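Local coordinates for hypothetical protein ybgI (Escherichia coli, Escherichia coli O157:H7, PDB 1NMP), which probably protects against radiation damage, perhaps by helping to degrade damaged nucleotides, and binds metal ions as a toroidal hexamer of the NIF3 family, at residues N11-S16 with H103-N108. Numbering follows the deposited sequence.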
loop_
_atom_site.group_PDB
_atom_site.type_symbol
_atom_site.label_atom_id
_atom_site.label_comp_id
_atom_site.label_asym_id
_atom_site.label_seq_id
_atom_site.Cartn_x
_atom_site.Cartn_y
_atom_site.Cartn_z
ATOM N N ASN A 11 5.501 52.502 -0.216
ATOM C CA ASN A 11 6.905 52.733 0.146
ATOM C C ASN A 11 7.015 53.466 1.491
ATOM O O ASN A 11 7.874 53.133 2.334
ATOM C CB ASN A 11 7.642 53.619 -0.879
ATOM C CG ASN A 11 8.420 52.818 -1.879
ATOM O OD1 ASN A 11 8.491 51.595 -1.787
ATOM N ND2 ASN A 11 9.001 53.496 -2.864
ATOM N N GLU A 12 6.193 54.499 1.672
ATOM C CA GLU A 12 6.193 55.295 2.908
ATOM C C GLU A 12 5.548 54.533 4.060
ATOM O O GLU A 12 6.079 54.530 5.161
ATOM C CB GLU A 12 5.454 56.600 2.689
ATOM C CG GLU A 12 6.234 57.545 1.811
ATOM C CD GLU A 12 5.420 58.793 1.374
ATOM O OE1 GLU A 12 4.430 59.203 2.091
ATOM O OE2 GLU A 12 5.795 59.377 0.305
ATOM N N LYS A 13 4.432 53.838 3.847
ATOM C CA LYS A 13 3.863 53.107 5.008
ATOM C C LYS A 13 4.832 52.040 5.541
ATOM O O LYS A 13 4.771 51.693 6.737
ATOM C CB LYS A 13 2.534 52.440 4.638
ATOM C CG LYS A 13 1.998 51.375 5.710
ATOM C CD LYS A 13 1.205 52.090 6.855
ATOM C CE LYS A 13 0.754 51.198 8.057
ATOM N NZ LYS A 13 0.191 52.163 9.077
ATOM N N LEU A 14 5.706 51.512 4.659
ATOM C CA LEU A 14 6.678 50.485 5.055
ATOM C C LEU A 14 8.121 51.001 5.240
ATOM O O LEU A 14 9.058 50.190 5.327
ATOM C CB LEU A 14 6.664 49.347 4.013
ATOM C CG LEU A 14 5.452 48.394 3.960
ATOM C CD1 LEU A 14 5.632 47.396 2.805
ATOM C CD2 LEU A 14 5.444 47.564 5.250
ATOM N N ASN A 15 8.294 52.335 5.357
ATOM C CA ASN A 15 9.641 52.963 5.482
ATOM C C ASN A 15 10.650 52.183 4.629
ATOM O O ASN A 15 11.766 51.809 5.077
ATOM C CB ASN A 15 10.012 53.001 6.964
ATOM C CG ASN A 15 8.778 53.404 7.832
ATOM O OD1 ASN A 15 8.221 54.529 7.666
ATOM N ND2 ASN A 15 8.314 52.481 8.728
ATOM N N SER A 16 10.260 51.967 3.369
ATOM C CA SER A 16 11.053 51.126 2.466
ATOM C C SER A 16 12.375 51.687 2.042
ATOM O O SER A 16 13.350 50.934 1.806
ATOM C CB SER A 16 10.247 50.788 1.198
ATOM O OG SER A 16 10.916 49.800 0.429
ATOM N N HIS A 103 8.006 45.579 9.163
ATOM C CA HIS A 103 7.055 46.538 9.704
ATOM C C HIS A 103 6.398 46.094 11.051
ATOM O O HIS A 103 5.820 44.992 11.125
ATOM C CB HIS A 103 6.002 46.783 8.671
ATOM C CG HIS A 103 5.321 48.065 8.887
ATOM N ND1 HIS A 103 4.067 48.151 9.459
ATOM C CD2 HIS A 103 5.759 49.335 8.717
ATOM C CE1 HIS A 103 3.758 49.426 9.633
ATOM N NE2 HIS A 103 4.767 50.166 9.188
ATOM N N PRO A 104 6.430 46.955 12.111
ATOM C CA PRO A 104 5.861 46.587 13.428
ATOM C C PRO A 104 4.408 46.247 13.503
ATOM O O PRO A 104 3.967 45.502 14.396
ATOM C CB PRO A 104 6.273 47.763 14.348
ATOM C CG PRO A 104 7.715 48.061 13.775
ATOM C CD PRO A 104 7.320 48.123 12.247
ATOM N N GLU A 105 3.665 46.715 12.501
ATOM C CA GLU A 105 2.218 46.476 12.428
ATOM C C GLU A 105 1.774 45.398 11.428
ATOM O O GLU A 105 1.082 44.449 11.812
ATOM C CB GLU A 105 1.531 47.813 12.076
ATOM C CG GLU A 105 0.017 47.668 12.055
ATOM C CD GLU A 105 -0.716 48.795 11.298
ATOM O OE1 GLU A 105 -0.166 49.911 11.050
ATOM O OE2 GLU A 105 -1.899 48.529 10.985
ATOM N N LEU A 106 2.155 45.579 10.143
ATOM C CA LEU A 106 1.800 44.686 9.037
ATOM C C LEU A 106 2.843 43.667 8.600
ATOM O O LEU A 106 2.644 42.958 7.631
ATOM C CB LEU A 106 1.505 45.513 7.750
ATOM C CG LEU A 106 0.423 46.602 7.708
ATOM C CD1 LEU A 106 -0.899 46.205 8.484
ATOM C CD2 LEU A 106 1.074 47.746 8.305
ATOM N N GLY A 107 3.983 43.617 9.243
ATOM C CA GLY A 107 5.014 42.758 8.705
ATOM C C GLY A 107 4.831 41.309 8.998
ATOM O O GLY A 107 4.116 40.960 9.951
ATOM N N ASN A 108 5.480 40.451 8.198
ATOM C CA ASN A 108 5.364 39.019 8.455
ATOM C C ASN A 108 5.801 38.689 9.862
ATOM O O ASN A 108 5.226 37.783 10.447
ATOM C CB ASN A 108 6.257 38.161 7.556
ATOM C CG ASN A 108 5.971 38.369 6.102
ATOM O OD1 ASN A 108 4.815 38.209 5.599
ATOM N ND2 ASN A 108 7.011 38.720 5.395
#
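Leu-14 and His-103, each the first residue to leave helical geometry after its helix, bring their CA atoms to 6.1 Å where the end of helix 3-13 meets the loop joining helices 98-102 and 108-115. A Schellman motif closes the first helix: Ser-16 N bonds to Asn-11 O, Asn-15 N to Glu-12 O, and Asn-15 takes positive phi as the C-prime residue. His-103 and Lys-13 carry most of the contact. With its CG anti to the backbone N (chi1 -158°), the His-103 ring reaches the helix end; NE2 lies 2.9 Å from Lys-13 O, though at an angle too poor for a hydrogen bond. Leu-14 CD2 packs against CB of the same histidine at 3.6 Å. On the loop's own side, Leu-106 N donates an almost straight bond to His-103 ND1 (3.3 Å); the donor lies in the ring plane, which probably helps to hold the imidazole's rotation, while Pro-104 CD sits over one ring face, offset toward the rim. Lys-13, bent at chi2 (84°), crosses Leu-106 at about a right angle, its CE pressed to 3.5 Å from Leu-106 CD2. Helix 220-233 adjoins this patch through Trp-229 and Ala-225. Nearby, Asn-108 ND2 bonds to Asp-101 OD2, probably a metal ligand. Beyond CE, Lys-13 NZ forms a salt bridge with the extended Glu-105, meeting OE1 on its syn side at 3.0 Å, 21° out of the carboxylate plane.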